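Local structure of p800 reaction center core protein (Heliobacterium modesticaldum, 5V8K) at residues I341-A346 against M464-A469; M356-I361 against A472-I477. The protein forms the core of a homodimeric photosynthetic reaction center, holding the bacteriochlorophyll pigments and helping to bind a 4Fe-4S cluster. All blocks are in the same frame, centred on the assembly; numbering follows the deposited sequence.

Contact 1: residues I341-A346 against M464-A469; sequences IADIHA and MGSFVA. With GB0 (Bacteriochlorophyll g'), chain C.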
loop_
_atom_site.group_PDB
_atom_site.type_symbol
_atom_site.label_atom_id
_atom_site.label_comp_id
_atom_site.label_asym_id
_atom_site.label_seq_id
_atom_site.Cartn_x
_atom_site.Cartn_y
_atom_site.Cartn_z
ATOM N N ILE A 341 1.506 -17.453 13.913
ATOM C CA ILE A 341 1.044 -18.693 13.293
ATOM C C ILE A 341 0.414 -19.596 14.341
ATOM O O ILE A 341 -0.612 -20.225 14.093
ATOM C CB ILE A 341 2.207 -19.385 12.557
ATOM C CG1 ILE A 341 2.517 -18.605 11.285
ATOM C CG2 ILE A 341 1.899 -20.836 12.194
ATOM C CD1 ILE A 341 3.796 -19.103 10.633
ATOM N N ALA A 342 1.027 -19.663 15.527
ATOM C CA ALA A 342 0.493 -20.413 16.657
ATOM C C ALA A 342 -0.873 -19.871 17.125
ATOM O O ALA A 342 -1.815 -20.642 17.314
ATOM C CB ALA A 342 1.524 -20.388 17.803
ATOM N N ASP A 343 -0.988 -18.549 17.338
ATOM C CA ASP A 343 -2.262 -17.935 17.727
ATOM C C ASP A 343 -3.340 -18.150 16.664
ATOM O O ASP A 343 -4.504 -18.374 16.989
ATOM C CB ASP A 343 -2.065 -16.432 17.984
ATOM C CG ASP A 343 -1.503 -16.117 19.355
ATOM O OD1 ASP A 343 -1.850 -16.836 20.323
ATOM O OD2 ASP A 343 -0.688 -15.153 19.462
ATOM N N ILE A 344 -2.984 -18.024 15.389
ATOM C CA ILE A 344 -3.957 -18.141 14.314
ATOM C C ILE A 344 -4.581 -19.528 14.311
ATOM O O ILE A 344 -5.804 -19.667 14.213
ATOM C CB ILE A 344 -3.305 -17.821 12.961
ATOM C CG1 ILE A 344 -3.114 -16.293 12.778
ATOM C CG2 ILE A 344 -4.147 -18.350 11.780
ATOM C CD1 ILE A 344 -2.228 -15.949 11.555
ATOM N N HIS A 345 -3.740 -20.579 14.432
ATOM C CA HIS A 345 -4.142 -21.954 14.186
ATOM C C HIS A 345 -4.443 -22.713 15.467
ATOM O O HIS A 345 -4.552 -23.943 15.432
ATOM C CB HIS A 345 -3.062 -22.692 13.369
ATOM C CG HIS A 345 -2.903 -22.169 11.979
ATOM N ND1 HIS A 345 -2.010 -21.172 11.660
ATOM C CD2 HIS A 345 -3.537 -22.482 10.827
ATOM C CE1 HIS A 345 -2.096 -20.892 10.370
ATOM N NE2 HIS A 345 -3.027 -21.662 9.844
ATOM N N ALA A 346 -4.602 -22.020 16.591
ATOM C CA ALA A 346 -4.646 -22.693 17.889
ATOM C C ALA A 346 -5.806 -23.676 18.002
ATOM O O ALA A 346 -5.704 -24.673 18.730
ATOM C CB ALA A 346 -4.724 -21.643 18.997
ATOM N N MET A 464 2.628 -7.313 21.946
ATOM C CA MET A 464 3.666 -7.313 20.934
ATOM C C MET A 464 4.385 -8.665 20.848
ATOM O O MET A 464 5.395 -8.788 20.149
ATOM C CB MET A 464 4.616 -6.145 21.205
ATOM C CG MET A 464 3.923 -4.742 21.118
ATOM S SD MET A 464 3.225 -4.365 19.482
ATOM C CE MET A 464 4.713 -3.973 18.595
ATOM N N GLY A 465 3.855 -9.688 21.511
ATOM C CA GLY A 465 4.351 -11.034 21.319
ATOM C C GLY A 465 3.888 -11.713 20.050
ATOM O O GLY A 465 4.440 -12.758 19.690
ATOM N N SER A 466 2.954 -11.096 19.331
ATOM C CA SER A 466 2.213 -11.730 18.255
ATOM C C SER A 466 1.596 -10.609 17.431
ATOM O O SER A 466 1.368 -9.517 17.946
ATOM C CB SER A 466 1.145 -12.692 18.820
ATOM O OG SER A 466 0.338 -13.238 17.786
ATOM N N PHE A 467 1.316 -10.883 16.147
ATOM C CA PHE A 467 0.637 -9.893 15.329
ATOM C C PHE A 467 -0.887 -9.950 15.513
ATOM O O PHE A 467 -1.583 -8.991 15.141
ATOM C CB PHE A 467 0.981 -10.056 13.821
ATOM C CG PHE A 467 2.441 -9.978 13.495
ATOM C CD1 PHE A 467 3.263 -9.076 14.134
ATOM C CD2 PHE A 467 2.993 -10.839 12.550
ATOM C CE1 PHE A 467 4.601 -9.007 13.833
ATOM C CE2 PHE A 467 4.329 -10.778 12.237
ATOM C CZ PHE A 467 5.144 -9.859 12.889
ATOM N N VAL A 468 -1.424 -11.041 16.056
ATOM C CA VAL A 468 -2.855 -11.178 16.317
ATOM C C VAL A 468 -3.096 -11.339 17.805
ATOM O O VAL A 468 -2.142 -11.370 18.592
ATOM C CB VAL A 468 -3.465 -12.356 15.539
ATOM C CG1 VAL A 468 -3.317 -12.116 14.059
ATOM C CG2 VAL A 468 -2.798 -13.633 15.905
ATOM N N ALA A 469 -4.371 -11.425 18.200
ATOM C CA ALA A 469 -4.733 -11.634 19.597
ATOM C C ALA A 469 -4.293 -13.002 20.086
ATOM O O ALA A 469 -4.343 -13.991 19.351
ATOM C CB ALA A 469 -6.250 -11.497 19.819
HETATM C C1 GB0 C . 4.078 0.675 7.190
HETATM C C2 GB0 C . 4.026 0.103 8.575
HETATM C C3 GB0 C . 3.128 -0.813 8.839
HETATM C C4 GB0 C . 2.172 -1.298 7.808
HETATM C C5 GB0 C . 3.090 -1.351 10.210
HETATM C C6 GB0 C . 3.209 -2.850 10.179
HETATM N NB GB0 C . -5.154 -0.475 4.403
HETATM N ND GB0 C . -5.027 0.927 8.102
HETATM C C10 GB0 C . 4.085 -3.955 13.770
HETATM C C11 GB0 C . 5.121 -5.020 14.064
HETATM C C12 GB0 C . 4.728 -5.769 15.316
HETATM C C13 GB0 C . 5.656 -6.440 16.013
HETATM C C14 GB0 C . 7.086 -6.425 15.599
HETATM C C15 GB0 C . 5.313 -7.258 17.227
HETATM C C1A GB0 C . -2.365 1.691 6.700
HETATM C C1B GB0 C . -4.398 -0.095 3.375
HETATM C C1C GB0 C . -7.570 -1.303 6.139
HETATM C C1D GB0 C . -5.792 1.008 9.155
HETATM C C2A GB0 C . -1.264 2.468 6.011
HETATM C C2B GB0 C . -4.945 -0.635 2.227
HETATM C C2C GB0 C . -8.781 -1.996 6.650
HETATM C C2D GB0 C . -5.359 1.706 10.508
HETATM C C3A GB0 C . -1.769 2.481 4.585
HETATM C C3B GB0 C . -6.068 -1.355 2.561
HETATM C C3C GB0 C . -8.577 -1.288 7.931
HETATM C C3D GB0 C . -4.132 2.002 9.921
HETATM C C4A GB0 C . -2.817 1.415 4.714
HETATM C C4B GB0 C . -6.209 -1.200 3.940
HETATM C C4C GB0 C . -7.504 -0.416 7.995
HETATM C C4D GB0 C . -3.916 1.594 8.568
HETATM C C7 GB0 C . 3.135 -3.339 11.596
HETATM C C8 GB0 C . 4.230 -3.465 12.351
HETATM C C9 GB0 C . 5.565 -3.060 11.814
HETATM C CAA GB0 C . 0.100 1.804 6.126
HETATM C CAB GB0 C . -6.841 -2.082 1.518
HETATM C CAC GB0 C . -9.421 -1.429 9.135
HETATM C CAD GB0 C . -2.916 2.681 10.377
HETATM C CBA GB0 C . 1.199 2.699 5.560
HETATM C CBB GB0 C . -8.047 -2.538 1.602
HETATM C CBC GB0 C . -10.629 -2.336 9.188
HETATM C CBD GB0 C . -1.941 2.683 9.235
HETATM C CED GB0 C . 1.466 2.243 10.748
HETATM C CGA GB0 C . 2.559 2.070 5.751
HETATM C CGD GB0 C . -0.740 1.954 9.710
HETATM C CHA GB0 C . -2.668 2.041 8.108
HETATM C CHB GB0 C . -3.225 0.770 3.579
HETATM C CHC GB0 C . -7.327 -1.735 4.746
HETATM C CHD GB0 C . -7.116 0.373 9.163
HETATM C CMA GB0 C . -2.434 3.797 4.117
HETATM C CMB GB0 C . -4.398 -0.571 0.847
HETATM C CMC GB0 C . -10.012 -1.542 5.857
HETATM C CMD GB0 C . -5.993 1.926 11.815
HETATM N NA GB0 C . -3.364 1.274 5.918
HETATM N NC GB0 C . -6.843 -0.441 6.829
HETATM O O1A GB0 C . 3.299 1.812 4.810
HETATM O O1D GB0 C . -0.648 0.737 9.809
HETATM O O2A GB0 C . 2.897 1.475 7.032
HETATM O O2D GB0 C . 0.345 2.784 10.097
HETATM O OBD GB0 C . -2.576 3.297 11.441
HETATM MG MG GB0 C . -5.170 0.503 6.178
#

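Contact 2: residues M356-I361 against A472-I477; sequences MTYINI and APYNDI. With GBF (Bacteriochlorophyll g), chain X.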
loop_
_atom_site.group_PDB
_atom_site.type_symbol
_atom_site.label_atom_id
_atom_site.label_comp_id
_atom_site.label_asym_id
_atom_site.label_seq_id
_atom_site.Cartn_x
_atom_site.Cartn_y
_atom_site.Cartn_z
ATOM N N MET A 356 1.418 -25.767 18.359
ATOM C CA MET A 356 2.693 -25.084 18.415
ATOM C C MET A 356 2.940 -24.546 19.823
ATOM O O MET A 356 2.013 -24.248 20.577
ATOM C CB MET A 356 2.708 -23.988 17.385
ATOM C CG MET A 356 2.578 -24.521 15.954
ATOM S SD MET A 356 2.402 -23.151 14.812
ATOM C CE MET A 356 3.917 -22.253 15.134
ATOM N N THR A 357 4.205 -24.502 20.209
ATOM C CA THR A 357 4.596 -23.852 21.451
ATOM C C THR A 357 4.727 -22.352 21.235
ATOM O O THR A 357 5.195 -21.901 20.188
ATOM C CB THR A 357 5.920 -24.440 21.952
ATOM O OG1 THR A 357 5.702 -25.809 22.308
ATOM C CG2 THR A 357 6.397 -23.715 23.181
ATOM N N TYR A 358 4.290 -21.584 22.236
ATOM C CA TYR A 358 4.490 -20.141 22.255
ATOM C C TYR A 358 5.916 -19.825 22.677
ATOM O O TYR A 358 6.427 -20.419 23.634
ATOM C CB TYR A 358 3.537 -19.462 23.233
ATOM C CG TYR A 358 2.982 -18.137 22.732
ATOM C CD1 TYR A 358 1.983 -18.114 21.780
ATOM C CD2 TYR A 358 3.442 -16.920 23.221
ATOM C CE1 TYR A 358 1.442 -16.929 21.330
ATOM C CE2 TYR A 358 2.899 -15.717 22.775
ATOM C CZ TYR A 358 1.907 -15.736 21.830
ATOM O OH TYR A 358 1.366 -14.570 21.374
ATOM N N ILE A 359 6.574 -18.934 21.944
ATOM C CA ILE A 359 7.908 -18.497 22.332
ATOM C C ILE A 359 7.751 -17.408 23.382
ATOM O O ILE A 359 7.126 -16.369 23.138
ATOM C CB ILE A 359 8.718 -18.003 21.126
ATOM C CG1 ILE A 359 8.931 -19.156 20.148
ATOM C CG2 ILE A 359 10.052 -17.458 21.604
ATOM C CD1 ILE A 359 9.504 -18.734 18.852
ATOM N N ASN A 360 8.338 -17.633 24.544
ATOM C CA ASN A 360 8.146 -16.799 25.720
ATOM C C ASN A 360 9.501 -16.479 26.316
ATOM O O ASN A 360 10.114 -17.335 26.949
ATOM C CB ASN A 360 7.278 -17.499 26.760
ATOM C CG ASN A 360 6.972 -16.612 27.925
ATOM O OD1 ASN A 360 7.078 -15.397 27.823
ATOM N ND2 ASN A 360 6.574 -17.204 29.038
ATOM N N ILE A 361 9.935 -15.249 26.137
ATOM C CA ILE A 361 11.215 -14.737 26.604
ATOM C C ILE A 361 10.954 -13.423 27.332
ATOM O O ILE A 361 10.211 -12.581 26.827
ATOM C CB ILE A 361 12.173 -14.475 25.419
ATOM C CG1 ILE A 361 12.355 -15.734 24.561
ATOM C CG2 ILE A 361 13.499 -13.991 25.942
ATOM C CD1 ILE A 361 13.206 -15.497 23.312
ATOM N N ALA A 472 -6.593 -18.857 23.247
ATOM C CA ALA A 472 -6.891 -19.406 24.566
ATOM C C ALA A 472 -5.818 -20.326 25.120
ATOM O O ALA A 472 -5.516 -20.215 26.319
ATOM C CB ALA A 472 -8.227 -20.147 24.528
ATOM N N PRO A 473 -5.216 -21.242 24.343
ATOM C CA PRO A 473 -4.160 -22.098 24.901
ATOM C C PRO A 473 -2.974 -21.335 25.480
ATOM O O PRO A 473 -2.201 -21.905 26.250
ATOM C CB PRO A 473 -3.720 -22.946 23.696
ATOM C CG PRO A 473 -4.863 -22.911 22.738
ATOM C CD PRO A 473 -5.573 -21.611 22.954
ATOM N N TYR A 474 -2.789 -20.058 25.109
ATOM C CA TYR A 474 -1.649 -19.280 25.590
ATOM C C TYR A 474 -2.054 -18.198 26.597
ATOM O O TYR A 474 -1.261 -17.297 26.894
ATOM C CB TYR A 474 -0.899 -18.676 24.393
ATOM C CG TYR A 474 -0.662 -19.689 23.298
ATOM C CD1 TYR A 474 0.118 -20.823 23.527
ATOM C CD2 TYR A 474 -1.236 -19.541 22.049
ATOM C CE1 TYR A 474 0.335 -21.758 22.536
ATOM C CE2 TYR A 474 -1.012 -20.472 21.040
ATOM C CZ TYR A 474 -0.222 -21.577 21.294
ATOM O OH TYR A 474 -0.018 -22.506 20.309
ATOM N N ASN A 475 -3.264 -18.289 27.148
ATOM C CA ASN A 475 -3.790 -17.231 28.005
ATOM C C ASN A 475 -2.959 -17.040 29.261
ATOM O O ASN A 475 -2.815 -15.917 29.743
ATOM C CB ASN A 475 -5.236 -17.540 28.376
ATOM C CG ASN A 475 -5.894 -16.399 29.125
ATOM O OD1 ASN A 475 -6.210 -16.520 30.301
ATOM N ND2 ASN A 475 -6.031 -15.269 28.463
ATOM N N ASP A 476 -2.384 -18.108 29.787
ATOM C CA ASP A 476 -1.568 -17.998 30.993
ATOM C C ASP A 476 -0.396 -17.051 30.793
ATOM O O ASP A 476 -0.006 -16.331 31.720
ATOM C CB ASP A 476 -1.077 -19.398 31.422
ATOM C CG ASP A 476 -0.353 -20.163 30.292
ATOM O OD1 ASP A 476 -0.707 -20.019 29.090
ATOM O OD2 ASP A 476 0.586 -20.940 30.608
ATOM N N ILE A 477 0.176 -17.034 29.581
ATOM C CA ILE A 477 1.331 -16.188 29.309
ATOM C C ILE A 477 0.904 -14.728 29.285
ATOM O O ILE A 477 1.594 -13.844 29.814
ATOM C CB ILE A 477 1.985 -16.611 27.983
ATOM C CG1 ILE A 477 2.626 -17.992 28.135
ATOM C CG2 ILE A 477 3.029 -15.601 27.534
ATOM C CD1 ILE A 477 2.954 -18.665 26.789
HETATM MG MG GBF X . 8.877 -21.939 14.754
HETATM C CHA GBF X . 7.968 -25.051 16.063
HETATM C CHB GBF X . 11.137 -21.667 17.150
HETATM C CHC GBF X . 10.045 -19.273 12.944
HETATM C CHD GBF X . 6.643 -22.691 12.023
HETATM N NA GBF X . 9.494 -23.148 16.221
HETATM C C1A GBF X . 9.070 -24.307 16.712
HETATM C C2A GBF X . 9.681 -24.904 17.958
HETATM C C3A GBF X . 10.449 -23.675 18.411
HETATM C C4A GBF X . 10.356 -22.782 17.186
HETATM C CMA GBF X . 9.809 -23.034 19.655
HETATM C CAA GBF X . 10.613 -26.148 17.826
HETATM C CBA GBF X . 11.582 -25.997 16.671
HETATM C CGA GBF X . 12.502 -27.201 16.557
HETATM O O1A GBF X . 12.384 -28.171 17.301
HETATM O O2A GBF X . 13.490 -27.235 15.481
HETATM N NB GBF X . 10.372 -20.604 15.062
HETATM C C1B GBF X . 11.211 -20.612 16.102
HETATM C C2B GBF X . 12.049 -19.491 15.993
HETATM C C3B GBF X . 11.740 -18.846 14.805
HETATM C C4B GBF X . 10.706 -19.603 14.229
HETATM C CMB GBF X . 13.082 -19.077 17.001
HETATM C CAB GBF X . 12.359 -17.607 14.267
HETATM C CBB GBF X . 13.212 -16.766 14.847
HETATM N NC GBF X . 8.408 -21.170 12.921
HETATM C C1C GBF X . 8.973 -20.108 12.348
HETATM C C2C GBF X . 8.586 -19.557 11.031
HETATM C C3C GBF X . 7.632 -20.669 10.902
HETATM C C4C GBF X . 7.521 -21.520 11.976
HETATM C CMC GBF X . 7.880 -18.205 11.282
HETATM C CAC GBF X . 6.745 -20.870 9.725
HETATM C CBC GBF X . 6.821 -19.940 8.541
HETATM N ND GBF X . 7.712 -23.420 14.057
HETATM C C1D GBF X . 6.783 -23.648 13.141
HETATM C C2D GBF X . 5.785 -24.912 13.239
HETATM C C3D GBF X . 6.422 -25.300 14.401
HETATM C C4D GBF X . 7.494 -24.511 14.881
HETATM C CMD GBF X . 4.648 -25.490 12.446
HETATM C CAD GBF X . 6.375 -26.547 15.210
HETATM O OBD GBF X . 5.453 -27.408 15.391
HETATM C CBD GBF X . 7.344 -26.380 16.322
HETATM C CGD GBF X . 6.707 -26.408 17.673
HETATM O O1D GBF X . 6.069 -25.477 18.151
HETATM O O2D GBF X . 6.877 -27.568 18.486
HETATM C CED GBF X . 6.005 -27.716 19.600
#

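Contact 1: residues I341-A346 against M464-A469
In this reaction center of the PsaA/PsaB family, the last turn of helix 311-344, through Asp343 and Ile344, meets Ser466 and Val468 in the loop that joins helix 449-459 to helix 475-488. The polar link is one hydrogen bond, given by Ser466 OG to Asp343 OD2 at 2.7 Å on the carboxylate's anti lone pair, the one facing away from OD1. With chi1 at 175° the hydroxyl of Ser466 points away from its own amide nitrogen and over to the helix; the same OG also takes a weak bond from Val468 N at 3.3 Å. Serine suits the site because one small hydroxyl can give to the acid and receive from its own loop. The other carboxylate oxygen, OD1, is hydrogen-bonded to the backbone N of Ala471. Tyr358 OH is a further partner of OD2; near the helix C-terminus, where the dipole would probably disfavour a negative charge, these bonds are likely to steady the carboxylate. Beside the polar group the packing is apolar: Val468 CG2 lies 3.6 Å from Asp343 CB and 4.1 Å from Ile344 CG1, the valine and isoleucine side chains crossing at about a right angle. Phe514 of the second subunit also packs on Val468, and His345 NE2 is hydrogen-bonded to His520 ND1 of that subunit. His345 ND1 gives a hydrogen bond back to Ile341 O at 3.0 Å. On the pigment side, the loop borders the tail of a bacteriochlorophyll g': Met464 CE lies 3.6 Å from C15, and Phe467 presents its ring edge in plane, with CE1 3.5 Å from C13.

Contact 2: residues M356-I361 against A472-I477
The carbonyl oxygen of Met356 accepts a 2.7 Å hydrogen bond from Tyr474 OH, which lies 39° out of the carbonyl plane and off the lone-pair direction. Tyr474 CG sits anti to its carbonyl carbon (chi1 -47°), sending the ring from the start of helix 475-488 across to the loop 356-361. One face of that ring receives Tyr358 CD1, 3.4 Å from Tyr474 CG, while Pro473 CB lies over the centre of the other. The two tyrosine planes are inclined at 38°, an oblique pairing. With a leucine in place of Tyr474, the Met356 carbonyl would probably lose its hydroxyl partner and Tyr358 the flat surface it leans on. Further along, Ile477 CD1 packs 3.7 Å from Tyr358 CB, and Ile477 CG2 slides past the amide of the exposed Asn360. Tyr358 OH is hydrogen-bonded to Asp343 OD2 and Trp463 NE1. Away from the helix, Thr357 N gives a nearly straight 2.9 Å bond to O1D of a bacteriochlorophyll g, against whose ring Met356 rests CE, 3.8 Å from C1D. The Met356-Thr357 peptide group spends its C=O on the Tyr474 hydroxyl and its N-H on the pigment, so protein packing and pigment placement are probably coupled here.

Overall arrangement
Contacts 1 and 2 join the same two parts of the chain: helix 311-344 with the loop after it, and the connection from helix 449-459 into helix 475-488. Both are largely buried, but contact 1 lies against the second subunit, whereas contact 2 touches no other protein chain and runs out to the exposed Asn360. Contact 1 turns on a buried carboxylate; contact 2 is larger and depends mainly on aromatic and aliphatic surface. They meet directly: Asp343 OD2 and Tyr358 OH are 2.9 Å apart, a probable hydrogen bond, and Ile341 CG2 packs 3.5 Å from Met356 SD. Ile341 in contact 1 and Met356, Thr357 and Ile359 in contact 2 line one and the same bacteriochlorophyll g pocket.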